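PDB 3W9A: putative uncharacterized protein from Coprinopsis cinerea, which probably hydrolyses beta-glucans, as a fungal catalytic domain of glycoside hydrolase family 131 built on a beta-jelly roll. Local coordinates for residues Trp32-Ser37 / Ala70-Gln75; Ala87-Gly92 / Thr194-Phe199; Leu112-Met117 / Leu126-Gly131; Trp156-Tyr161 / Trp173-Gly178. One frame throughout, in Å; residues are numbered along the deposited sequence.

Contact 1 of 4, residues Trp32-Ser37 / Ala70-Gln75; sequences WYIKGS and ATWNSQ
Y33, close to the end of strand 30-34, turns the edge of its phenol ring toward the face of W72, which lies in the loop leading to strand 77-83. Y33 CD1 stands 3.6 Å from W72 CZ2, and the two planes meet at 68° in an offset edge-to-face pair. The carbonyl of the same tyrosine sits over the indole: Y33 O is 3.1 Å from W72 NE1, but the angle is too poor for a hydrogen bond. With a leucine here, losing that ring edge would probably leave the W72 indole freer to shift, and the hydroxyl that binds a glycerol, probably from the crystallisation liquor, would go too. I34, the centre of an inverse gamma turn, comes next. Its CA lies 4.0 Å from the centroid of the five-membered ring of W72, almost on the ring normal, a CH-pi contact, while I34 CG2 packs 3.9 Å from W72 CE3. W72 reaches these partners because its CG is anti to the backbone N (chi1 179°). K35 adds its carbonyl, with K35 O 3.5 Å from W72 CD1, whereas its long chain folds back over a face of W32. At G36 the backbones close in: G36 CA points a nearly straight C-H at T71 O, 3.6 Å away, and a side chain on G36 would run into A70 CA. No N-H or O-H bond joins the segments; a largely exposed tryptophan is held at the strand end by weak, partly electrostatic contacts that need well-placed rings and C-H groups.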
# COMPACT_ATOMS: atom_id res chain seq x y z
N TRP A 32 3.80 -13.78 1.20
CA TRP A 32 3.98 -13.60 -0.23
C TRP A 32 3.43 -14.85 -0.91
O TRP A 32 4.10 -15.89 -0.98
CB TRP A 32 5.45 -13.37 -0.50
CG TRP A 32 5.87 -13.32 -1.95
CD1 TRP A 32 6.93 -13.95 -2.51
CD2 TRP A 32 5.23 -12.59 -3.00
NE1 TRP A 32 6.99 -13.66 -3.85
CE2 TRP A 32 5.96 -12.82 -4.17
CE3 TRP A 32 4.11 -11.73 -3.04
CZ2 TRP A 32 5.62 -12.25 -5.39
CZ3 TRP A 32 3.78 -11.14 -4.27
CH2 TRP A 32 4.53 -11.40 -5.41
N TYR A 33 2.17 -14.76 -1.30
CA TYR A 33 1.47 -15.85 -2.01
C TYR A 33 0.48 -15.36 -3.08
O TYR A 33 0.11 -16.13 -3.94
CB TYR A 33 0.74 -16.78 -1.04
CG TYR A 33 -0.39 -16.14 -0.26
CD1 TYR A 33 -1.70 -16.23 -0.70
CD2 TYR A 33 -0.14 -15.44 0.91
CE1 TYR A 33 -2.74 -15.63 0.02
CE2 TYR A 33 -1.16 -14.85 1.63
CZ TYR A 33 -2.46 -14.93 1.18
OH TYR A 33 -3.47 -14.33 1.92
N ILE A 34 0.03 -14.10 -3.01
CA ILE A 34 -0.89 -13.56 -4.01
C ILE A 34 -0.03 -13.07 -5.19
O ILE A 34 0.36 -11.92 -5.25
CB ILE A 34 -1.78 -12.43 -3.43
CG1 ILE A 34 -2.61 -12.95 -2.25
CG2 ILE A 34 -2.74 -11.89 -4.47
CD1 ILE A 34 -3.45 -11.90 -1.56
N LYS A 35 0.28 -13.97 -6.11
CA LYS A 35 1.22 -13.69 -7.17
C LYS A 35 1.03 -14.63 -8.34
O LYS A 35 0.38 -15.67 -8.21
CB LYS A 35 2.62 -13.90 -6.63
CG LYS A 35 2.89 -15.34 -6.24
CD LYS A 35 4.10 -15.47 -5.35
CE LYS A 35 4.42 -16.93 -5.08
NZ LYS A 35 5.35 -17.09 -3.93
N GLY A 36 1.69 -14.30 -9.45
CA GLY A 36 1.71 -15.15 -10.63
C GLY A 36 2.72 -16.27 -10.47
O GLY A 36 3.44 -16.36 -9.45
N SER A 37 2.81 -17.10 -11.50
CA SER A 37 3.76 -18.23 -11.55
C SER A 37 5.20 -17.83 -11.81
O SER A 37 6.10 -18.65 -11.65
CB SER A 37 3.36 -19.18 -12.67
OG SER A 37 2.10 -19.73 -12.39
N ALA A 70 0.70 -12.08 -13.98
CA ALA A 70 0.50 -11.87 -12.54
C ALA A 70 -0.89 -12.32 -12.11
O ALA A 70 -1.72 -11.52 -11.70
CB ALA A 70 0.72 -10.40 -12.18
N THR A 71 -1.14 -13.61 -12.23
CA THR A 71 -2.48 -14.12 -12.14
C THR A 71 -2.47 -15.16 -11.02
O THR A 71 -1.69 -16.10 -11.08
CB THR A 71 -2.90 -14.74 -13.49
OG1 THR A 71 -1.88 -15.61 -13.97
CG2 THR A 71 -3.07 -13.65 -14.52
N TRP A 72 -3.30 -14.96 -10.00
CA TRP A 72 -3.27 -15.85 -8.84
C TRP A 72 -4.54 -16.71 -8.77
O TRP A 72 -4.50 -17.93 -9.02
CB TRP A 72 -3.07 -15.05 -7.56
CG TRP A 72 -3.06 -15.90 -6.35
CD1 TRP A 72 -2.19 -16.90 -6.10
CD2 TRP A 72 -3.95 -15.84 -5.24
NE1 TRP A 72 -2.48 -17.48 -4.89
CE2 TRP A 72 -3.56 -16.84 -4.34
CE3 TRP A 72 -5.04 -15.02 -4.90
CZ2 TRP A 72 -4.21 -17.06 -3.12
CZ3 TRP A 72 -5.70 -15.24 -3.69
CH2 TRP A 72 -5.28 -16.26 -2.82
N ASN A 73 -5.65 -16.07 -8.43
CA ASN A 73 -6.94 -16.74 -8.30
C ASN A 73 -7.89 -16.43 -9.45
O ASN A 73 -9.06 -16.80 -9.39
CB ASN A 73 -7.61 -16.28 -7.02
CG ASN A 73 -7.96 -14.81 -7.08
OD1 ASN A 73 -7.19 -14.00 -7.59
ND2 ASN A 73 -9.14 -14.47 -6.60
N SER A 74 -7.38 -15.75 -10.47
CA SER A 74 -8.18 -15.31 -11.60
C SER A 74 -7.25 -14.78 -12.69
O SER A 74 -6.03 -14.79 -12.54
CB SER A 74 -9.13 -14.18 -11.15
OG SER A 74 -8.37 -13.05 -10.74
N GLN A 75 -7.83 -14.31 -13.79
CA GLN A 75 -7.07 -13.58 -14.80
C GLN A 75 -6.74 -12.12 -14.41
O GLN A 75 -5.99 -11.45 -15.13
CB GLN A 75 -7.82 -13.57 -16.13
CG GLN A 75 -7.21 -14.52 -17.13
CD GLN A 75 -7.68 -14.22 -18.52
OE1 GLN A 75 -8.88 -14.25 -18.80
NE2 GLN A 75 -6.74 -13.90 -19.41

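Contact 2 of 4, residues Ala87-Gly92 / Thr194-Phe199; sequences ANLGQG and TDSRDF
S196 and L89 make the direct hydrogen bond between these two loops: L89 N donates to S196 OG over 2.9 Å, with an angle of 151° at the hydrogen. The serine hydroxyl can meet it because OG stands anti to the carbonyl carbon of S196 (chi1 -54°), thrown out toward the neighbouring loop. Other hydrogen bonds shape each loop from within. N88 OD1 accepts from G90 N at 2.8 Å, an Asx turn that bends the chain just where it meets S196. Across from it, T194 OG1 takes S196 N at 3.0 Å in an ST turn, and D195 OD1 takes R197 N at 2.8 Å in a second Asx turn; D198 adds a carboxylate oxygen for D195 N, met from above its plane. Water supplements the join: one molecule donates to G90 O at 2.9 Å and accepts weakly from T194 N, and another donates to T194 O and, weakly, to N88 OD1. Van der Waals contact completes the interface. T194 CG2 presses on the backbone of G90, 3.5 Å from G90 CA, at a place where a side chain on G90 would collide with that methyl. L89 lies alongside S196, its CD1 3.7 Å from S196 O, and its side chain also touches V4, W5 and P83. Each segment belongs to a connection between the two sheets, 87-92 from strand 77-83 to 93-101 and 194-199 from strand 182-189 to 199-201. Two loops linking the facing sheets of the jelly roll are thus joined to each other, each shaped by turns on Asn, Asp or Thr.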
# COMPACT_ATOMS: atom_id res chain seq x y z
N ALA A 87 0.28 -10.07 16.11
CA ALA A 87 -0.45 -8.98 16.77
C ALA A 87 -1.87 -8.81 16.27
O ALA A 87 -2.23 -9.26 15.19
CB ALA A 87 0.31 -7.67 16.57
N ASN A 88 -2.67 -8.06 17.03
CA ASN A 88 -4.00 -7.69 16.59
C ASN A 88 -3.94 -6.37 15.84
O ASN A 88 -3.73 -5.31 16.43
CB ASN A 88 -4.97 -7.60 17.79
CG ASN A 88 -6.43 -7.55 17.37
OD1 ASN A 88 -6.75 -7.08 16.29
ND2 ASN A 88 -7.31 -8.02 18.23
N LEU A 89 -4.11 -6.44 14.52
CA LEU A 89 -4.10 -5.24 13.69
C LEU A 89 -5.50 -4.64 13.50
O LEU A 89 -5.71 -3.80 12.61
CB LEU A 89 -3.47 -5.56 12.33
CG LEU A 89 -2.11 -6.25 12.37
CD1 LEU A 89 -1.63 -6.53 10.94
CD2 LEU A 89 -1.11 -5.37 13.12
N GLY A 90 -6.45 -5.07 14.33
CA GLY A 90 -7.83 -4.70 14.15
C GLY A 90 -8.59 -4.42 15.43
O GLY A 90 -9.80 -4.60 15.49
N GLN A 91 -7.88 -3.96 16.45
CA GLN A 91 -8.51 -3.42 17.65
C GLN A 91 -8.01 -2.01 17.96
O GLN A 91 -6.88 -1.66 17.62
CB GLN A 91 -8.25 -4.32 18.85
CG GLN A 91 -6.83 -4.28 19.35
CD GLN A 91 -6.58 -5.23 20.50
OE1 GLN A 91 -5.44 -5.62 20.77
NE2 GLN A 91 -7.64 -5.58 21.18
N GLY A 92 -8.85 -1.23 18.62
CA GLY A 92 -8.50 0.12 19.01
C GLY A 92 -8.43 1.04 17.81
O GLY A 92 -9.07 0.79 16.80
N THR A 194 -11.05 -6.61 10.28
CA THR A 194 -9.90 -7.27 9.68
C THR A 194 -9.52 -8.48 10.52
O THR A 194 -9.66 -8.45 11.75
CB THR A 194 -8.71 -6.32 9.54
OG1 THR A 194 -7.56 -7.05 9.17
CG2 THR A 194 -8.41 -5.60 10.85
N ASP A 195 -9.04 -9.53 9.87
CA ASP A 195 -8.53 -10.72 10.56
C ASP A 195 -7.01 -10.64 10.80
O ASP A 195 -6.37 -11.63 11.14
CB ASP A 195 -8.91 -11.98 9.77
CG ASP A 195 -8.18 -12.11 8.44
OD1 ASP A 195 -7.32 -11.29 8.08
OD2 ASP A 195 -8.47 -13.08 7.73
N SER A 196 -6.45 -9.45 10.58
CA SER A 196 -5.02 -9.17 10.71
C SER A 196 -4.10 -9.93 9.73
O SER A 196 -2.89 -9.86 9.87
CB SER A 196 -4.55 -9.36 12.16
OG SER A 196 -5.34 -8.58 13.02
N ARG A 197 -4.67 -10.61 8.74
CA ARG A 197 -3.89 -11.14 7.62
C ARG A 197 -4.65 -10.93 6.32
O ARG A 197 -4.70 -11.81 5.45
CB ARG A 197 -3.57 -12.62 7.85
CG ARG A 197 -4.80 -13.50 8.00
CD ARG A 197 -4.44 -14.91 8.39
NE ARG A 197 -4.19 -15.01 9.82
CZ ARG A 197 -4.20 -16.15 10.51
NH1 ARG A 197 -4.45 -17.31 9.90
NH2 ARG A 197 -3.97 -16.14 11.82
N ASP A 198 -5.23 -9.74 6.19
CA ASP A 198 -6.06 -9.42 5.02
C ASP A 198 -5.89 -7.98 4.51
O ASP A 198 -6.74 -7.48 3.79
CB ASP A 198 -7.53 -9.71 5.35
CG ASP A 198 -8.07 -8.81 6.45
OD1 ASP A 198 -7.32 -7.92 6.90
OD2 ASP A 198 -9.24 -9.02 6.85
N PHE A 199 -4.78 -7.33 4.85
CA PHE A 199 -4.44 -6.06 4.27
C PHE A 199 -3.43 -6.25 3.12
O PHE A 199 -2.35 -6.83 3.31
CB PHE A 199 -3.89 -5.11 5.32
CG PHE A 199 -3.60 -3.74 4.79
CD1 PHE A 199 -4.64 -2.91 4.36
CD2 PHE A 199 -2.31 -3.26 4.71
CE1 PHE A 199 -4.39 -1.66 3.86
CE2 PHE A 199 -2.05 -1.99 4.20
CZ PHE A 199 -3.09 -1.20 3.78
O HOH W 1 -7.48 -9.27 13.90
O HOH W 2 -11.59 -5.55 13.41

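Contact 3 of 4, residues Leu112-Met117 / Leu126-Gly131; sequences LEHQVM and LKYGVG
E113 reaches across to V130 and K127. CB and CG both rest on one methyl, V130 CG2 being 3.3 Å from E113 CB. The chain then runs out extended, with CG anti to the backbone N (chi1 -180°), which carries the carboxylate past V130 to the lysine; CD and OE1 still lie near that methyl, E113 OE1 3.9 Å from V130 CG2. OE2 does the polar work: E113 OE2 forms a salt bridge with K127 NZ at 3.2 Å and also accepts from Q115 NE2 at 2.9 Å. The two donors approach from opposite faces of the carboxylate plane, the oxygen lying close to the plane of the Q115 amide. In place of this glutamate, an alanine is likely to leave the K127 ammonium without its carboxylate mate and the Q115 amide without that acceptor. K127 keeps a second partner in the ring of Y140, and Q115 NE2 also bonds a glycerol. Beneath these groups the strands pair antiparallel, with H114 opposite Y128 and V116 opposite L126 as hydrogen-bonded pairs. Y128 O is gripped twice by H114: H114 N donates at 2.9 Å, and H114 ND1 at 3.0 Å, the latter from well above the carbonyl plane (66°) yet within the imidazole plane. H114 NE2 goes to E213, so both ring nitrogens are engaged and the rotation of the ring is fixed. The hairpin thus separates its chemistry: a polar cluster forms where the E113 carboxylate meets Q115 and K127, whose side chains share one face, while V116 and L126 pack apolar on the other, where the H114 imidazole is tied to a main-chain oxygen.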
# COMPACT_ATOMS: atom_id res chain seq x y z
N LEU A 112 -8.29 1.98 -16.88
CA LEU A 112 -8.63 0.69 -16.28
C LEU A 112 -8.70 0.78 -14.77
O LEU A 112 -7.93 1.52 -14.15
CB LEU A 112 -7.58 -0.35 -16.65
CG LEU A 112 -7.50 -0.74 -18.12
CD1 LEU A 112 -6.38 -1.75 -18.31
CD2 LEU A 112 -8.81 -1.32 -18.61
N GLU A 113 -9.61 0.01 -14.17
CA GLU A 113 -9.80 0.06 -12.72
C GLU A 113 -8.67 -0.67 -11.98
O GLU A 113 -8.32 -1.79 -12.36
CB GLU A 113 -11.14 -0.57 -12.31
CG GLU A 113 -11.36 -0.52 -10.80
CD GLU A 113 -12.72 -1.01 -10.38
OE1 GLU A 113 -13.62 -1.12 -11.23
OE2 GLU A 113 -12.88 -1.30 -9.18
N HIS A 114 -8.15 -0.03 -10.93
CA HIS A 114 -7.14 -0.58 -10.02
C HIS A 114 -7.62 -0.44 -8.60
O HIS A 114 -8.24 0.56 -8.27
CB HIS A 114 -5.83 0.21 -10.06
CG HIS A 114 -5.25 0.34 -11.42
ND1 HIS A 114 -5.81 1.15 -12.37
CD2 HIS A 114 -4.16 -0.23 -11.99
CE1 HIS A 114 -5.09 1.08 -13.48
NE2 HIS A 114 -4.08 0.25 -13.27
N GLN A 115 -7.29 -1.42 -7.78
CA GLN A 115 -7.50 -1.33 -6.34
C GLN A 115 -6.15 -1.53 -5.68
O GLN A 115 -5.42 -2.49 -5.99
CB GLN A 115 -8.48 -2.40 -5.87
CG GLN A 115 -9.91 -2.18 -6.34
CD GLN A 115 -10.65 -3.47 -6.65
OE1 GLN A 115 -10.40 -4.50 -6.03
NE2 GLN A 115 -11.56 -3.42 -7.63
N VAL A 116 -5.79 -0.60 -4.81
CA VAL A 116 -4.45 -0.56 -4.26
C VAL A 116 -4.51 -0.31 -2.78
O VAL A 116 -5.32 0.48 -2.32
CB VAL A 116 -3.64 0.54 -4.93
CG1 VAL A 116 -2.19 0.41 -4.56
CG2 VAL A 116 -3.81 0.49 -6.46
N MSE A 117 -3.64 -0.99 -2.03
CA MSE A 117 -3.55 -0.80 -0.58
C MSE A 117 -4.92 -1.02 0.05
O MSE A 117 -5.43 -0.18 0.77
CB MSE A 117 -2.94 0.57 -0.27
CG MSE A 117 -1.62 0.90 -0.98
SE MSE A 117 -0.16 -0.41 -0.62
CE MSE A 117 -0.36 -0.45 1.34
N LEU A 126 -7.40 2.50 -1.95
CA LEU A 126 -7.19 3.50 -2.96
C LEU A 126 -7.59 2.86 -4.26
O LEU A 126 -7.42 1.65 -4.44
CB LEU A 126 -5.71 3.90 -3.02
CG LEU A 126 -5.10 4.64 -1.81
CD1 LEU A 126 -3.60 4.83 -1.97
CD2 LEU A 126 -5.76 5.98 -1.56
N LYS A 127 -8.13 3.66 -5.16
CA LYS A 127 -8.30 3.22 -6.55
C LYS A 127 -7.71 4.20 -7.55
O LYS A 127 -7.39 5.34 -7.20
CB LYS A 127 -9.76 3.01 -6.90
CG LYS A 127 -10.53 2.12 -5.94
CD LYS A 127 -11.63 1.41 -6.72
CE LYS A 127 -12.86 1.16 -5.88
NZ LYS A 127 -13.85 0.42 -6.72
N TYR A 128 -7.56 3.72 -8.78
CA TYR A 128 -7.11 4.52 -9.91
C TYR A 128 -7.80 4.01 -11.17
O TYR A 128 -8.09 2.80 -11.30
CB TYR A 128 -5.59 4.38 -10.03
CG TYR A 128 -4.94 5.22 -11.10
CD1 TYR A 128 -4.84 6.60 -10.97
CD2 TYR A 128 -4.37 4.64 -12.23
CE1 TYR A 128 -4.25 7.38 -11.94
CE2 TYR A 128 -3.75 5.40 -13.21
CZ TYR A 128 -3.68 6.78 -13.05
OH TYR A 128 -3.05 7.56 -14.00
N GLY A 129 -8.06 4.93 -12.09
CA GLY A 129 -8.60 4.63 -13.42
C GLY A 129 -10.10 4.49 -13.48
O GLY A 129 -10.62 3.84 -14.38
N VAL A 130 -10.81 5.15 -12.56
CA VAL A 130 -12.25 4.95 -12.36
C VAL A 130 -12.91 6.28 -11.97
O VAL A 130 -12.24 7.20 -11.51
CB VAL A 130 -12.52 3.84 -11.29
CG1 VAL A 130 -13.90 3.92 -10.64
CG2 VAL A 130 -12.34 2.46 -11.90
N GLY A 131 -14.22 6.36 -12.17
CA GLY A 131 -15.00 7.51 -11.75
C GLY A 131 -14.88 8.72 -12.66
O GLY A 131 -14.45 8.62 -13.82

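Contact 4 of 4, residues Trp156-Tyr161 / Trp173-Gly178; sequences WFNFAY and WASTNG
Residues 157-161 and 173-176 run antiparallel, their axes 4.7 Å apart at 165°, with N158-S175 and A160-W173 as hydrogen-bonded pairs and F157-T176 and F159-A174 as non-hydrogen-bonded ones. The bond from W173 N to A160 O is the straightest, 2.8 Å at 177° and in the carbonyl plane, and A160 N returns one to W173 O. At the other end the ladder outlasts the strand. N177 turns away with a positive phi, yet N177 N donates to W156 O at 2.7 Å, and its side chain curls back so that N177 OD1 accepts from W156 N at 2.9 Å; a single asparagine thereby satisfies both backbone polar atoms of W156. On the face bearing the phenylalanines, F157 and T176 lie side by side, with F157 CD1 3.8 Å from T176 CG2, and F159 CD1 meets the small A174 CB at 4.0 Å. The F159 ring also packs against F98, W147 and L126. On the reverse face A160 CB touches W173 CB at 4.2 Å, while the indole turns an edge to A160 O and gives its NE1 to D162. S175 OG, also on this side, bonds to the backbone oxygen of N179. Strands 157-164 and 169-176 make a beta hairpin within one sheet of the sandwich, and its F159 face looks toward residues of the opposing sheet. Two facing antiparallel sheets make the jelly roll, and in this protein aromatic residues such as F159 lie between them.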
# COMPACT_ATOMS: atom_id res chain seq x y z
N TRP A 156 5.58 11.73 -4.43
CA TRP A 156 5.41 10.67 -3.43
C TRP A 156 4.20 11.04 -2.62
O TRP A 156 4.17 12.09 -2.01
CB TRP A 156 6.65 10.50 -2.55
CG TRP A 156 7.63 9.52 -3.09
CD1 TRP A 156 8.81 9.79 -3.78
CD2 TRP A 156 7.54 8.09 -3.03
NE1 TRP A 156 9.43 8.62 -4.12
CE2 TRP A 156 8.67 7.56 -3.68
CE3 TRP A 156 6.59 7.20 -2.49
CZ2 TRP A 156 8.89 6.18 -3.81
CZ3 TRP A 156 6.82 5.82 -2.60
CH2 TRP A 156 7.96 5.33 -3.25
N PHE A 157 3.19 10.18 -2.65
CA PHE A 157 1.96 10.38 -1.94
C PHE A 157 1.97 9.58 -0.66
O PHE A 157 2.04 8.34 -0.68
CB PHE A 157 0.78 10.02 -2.83
CG PHE A 157 0.62 10.95 -4.00
CD1 PHE A 157 -0.05 12.17 -3.85
CD2 PHE A 157 1.18 10.64 -5.24
CE1 PHE A 157 -0.18 13.05 -4.92
CE2 PHE A 157 1.04 11.51 -6.31
CZ PHE A 157 0.36 12.71 -6.16
N ASN A 158 1.95 10.31 0.45
CA ASN A 158 1.99 9.74 1.78
C ASN A 158 0.59 9.60 2.26
O ASN A 158 -0.22 10.51 2.09
CB ASN A 158 2.73 10.65 2.76
CG ASN A 158 4.08 11.10 2.25
OD1 ASN A 158 4.39 12.31 2.20
ND2 ASN A 158 4.90 10.13 1.87
N PHE A 159 0.30 8.46 2.88
CA PHE A 159 -1.01 8.23 3.48
C PHE A 159 -0.91 7.56 4.82
O PHE A 159 0.05 6.81 5.11
CB PHE A 159 -1.86 7.34 2.61
CG PHE A 159 -2.18 7.91 1.25
CD1 PHE A 159 -3.20 8.84 1.10
CD2 PHE A 159 -1.48 7.50 0.14
CE1 PHE A 159 -3.52 9.35 -0.15
CE2 PHE A 159 -1.78 8.01 -1.12
CZ PHE A 159 -2.82 8.93 -1.26
N ALA A 160 -1.91 7.83 5.64
CA ALA A 160 -2.27 6.93 6.71
C ALA A 160 -3.78 6.77 6.81
O ALA A 160 -4.55 7.75 6.79
CB ALA A 160 -1.65 7.37 8.03
N TYR A 161 -4.22 5.51 6.89
CA TYR A 161 -5.58 5.18 7.22
C TYR A 161 -5.71 5.24 8.75
O TYR A 161 -5.04 4.53 9.48
CB TYR A 161 -5.96 3.78 6.73
CG TYR A 161 -5.81 3.50 5.25
CD1 TYR A 161 -5.80 4.52 4.29
CD2 TYR A 161 -5.71 2.19 4.80
CE1 TYR A 161 -5.68 4.23 2.93
CE2 TYR A 161 -5.61 1.89 3.45
CZ TYR A 161 -5.59 2.91 2.52
OH TYR A 161 -5.47 2.59 1.17
N TRP A 173 -5.29 10.43 6.57
CA TRP A 173 -4.23 11.43 6.66
C TRP A 173 -3.46 11.39 5.33
O TRP A 173 -3.24 10.32 4.76
CB TRP A 173 -3.31 11.18 7.85
CG TRP A 173 -4.01 11.26 9.18
CD1 TRP A 173 -4.93 10.39 9.66
CD2 TRP A 173 -3.82 12.25 10.20
NE1 TRP A 173 -5.35 10.78 10.92
CE2 TRP A 173 -4.66 11.90 11.28
CE3 TRP A 173 -3.00 13.38 10.31
CZ2 TRP A 173 -4.75 12.67 12.45
CZ3 TRP A 173 -3.08 14.14 11.48
CH2 TRP A 173 -3.95 13.78 12.53
N ALA A 174 -3.04 12.54 4.84
CA ALA A 174 -2.33 12.62 3.56
C ALA A 174 -1.38 13.81 3.47
O ALA A 174 -1.55 14.82 4.16
CB ALA A 174 -3.31 12.63 2.39
N SER A 175 -0.36 13.64 2.65
CA SER A 175 0.56 14.70 2.27
C SER A 175 1.39 14.18 1.11
O SER A 175 1.27 13.00 0.74
CB SER A 175 1.48 15.07 3.43
OG SER A 175 2.51 14.12 3.60
N THR A 176 2.22 15.06 0.53
CA THR A 176 3.17 14.66 -0.51
C THR A 176 4.63 14.80 -0.04
O THR A 176 4.94 15.56 0.87
CB THR A 176 3.00 15.47 -1.81
OG1 THR A 176 3.19 16.86 -1.54
CG2 THR A 176 1.60 15.28 -2.41
N ASN A 177 5.49 14.02 -0.66
CA ASN A 177 6.94 14.08 -0.47
C ASN A 177 7.35 14.12 0.99
O ASN A 177 7.07 13.17 1.70
CB ASN A 177 7.51 15.21 -1.33
CG ASN A 177 7.14 15.05 -2.80
OD1 ASN A 177 7.16 13.94 -3.35
ND2 ASN A 177 6.78 16.16 -3.44
N GLY A 178 8.03 15.19 1.43
CA GLY A 178 8.52 15.29 2.81
C GLY A 178 7.63 16.07 3.77
O GLY A 178 8.02 16.31 4.91

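In the fold
Contacts 3 and 4 are the buried pair, each a strand pairing within a hairpin, one in each sheet; contacts 1 and 2 are only partly buried and rely on loops. Where the two hairpins face each other they touch directly: L126 packs on F159, and the Y161 hydroxyl probably hydrogen-bonds to the backbone oxygen of M117. Contact 1 reaches the same sheet as contact 3 but makes no touch with it, and it lies on the opposite side of the chain's centre from contact 4. Contact 2 joins loops linking the two sheets, and its F199 packs on both M117 and Y161. Regular backbone ladders thus serve the interior, turns closed by side-chain oxygens and water the loops, and aromatic packing the strand end at contact 1.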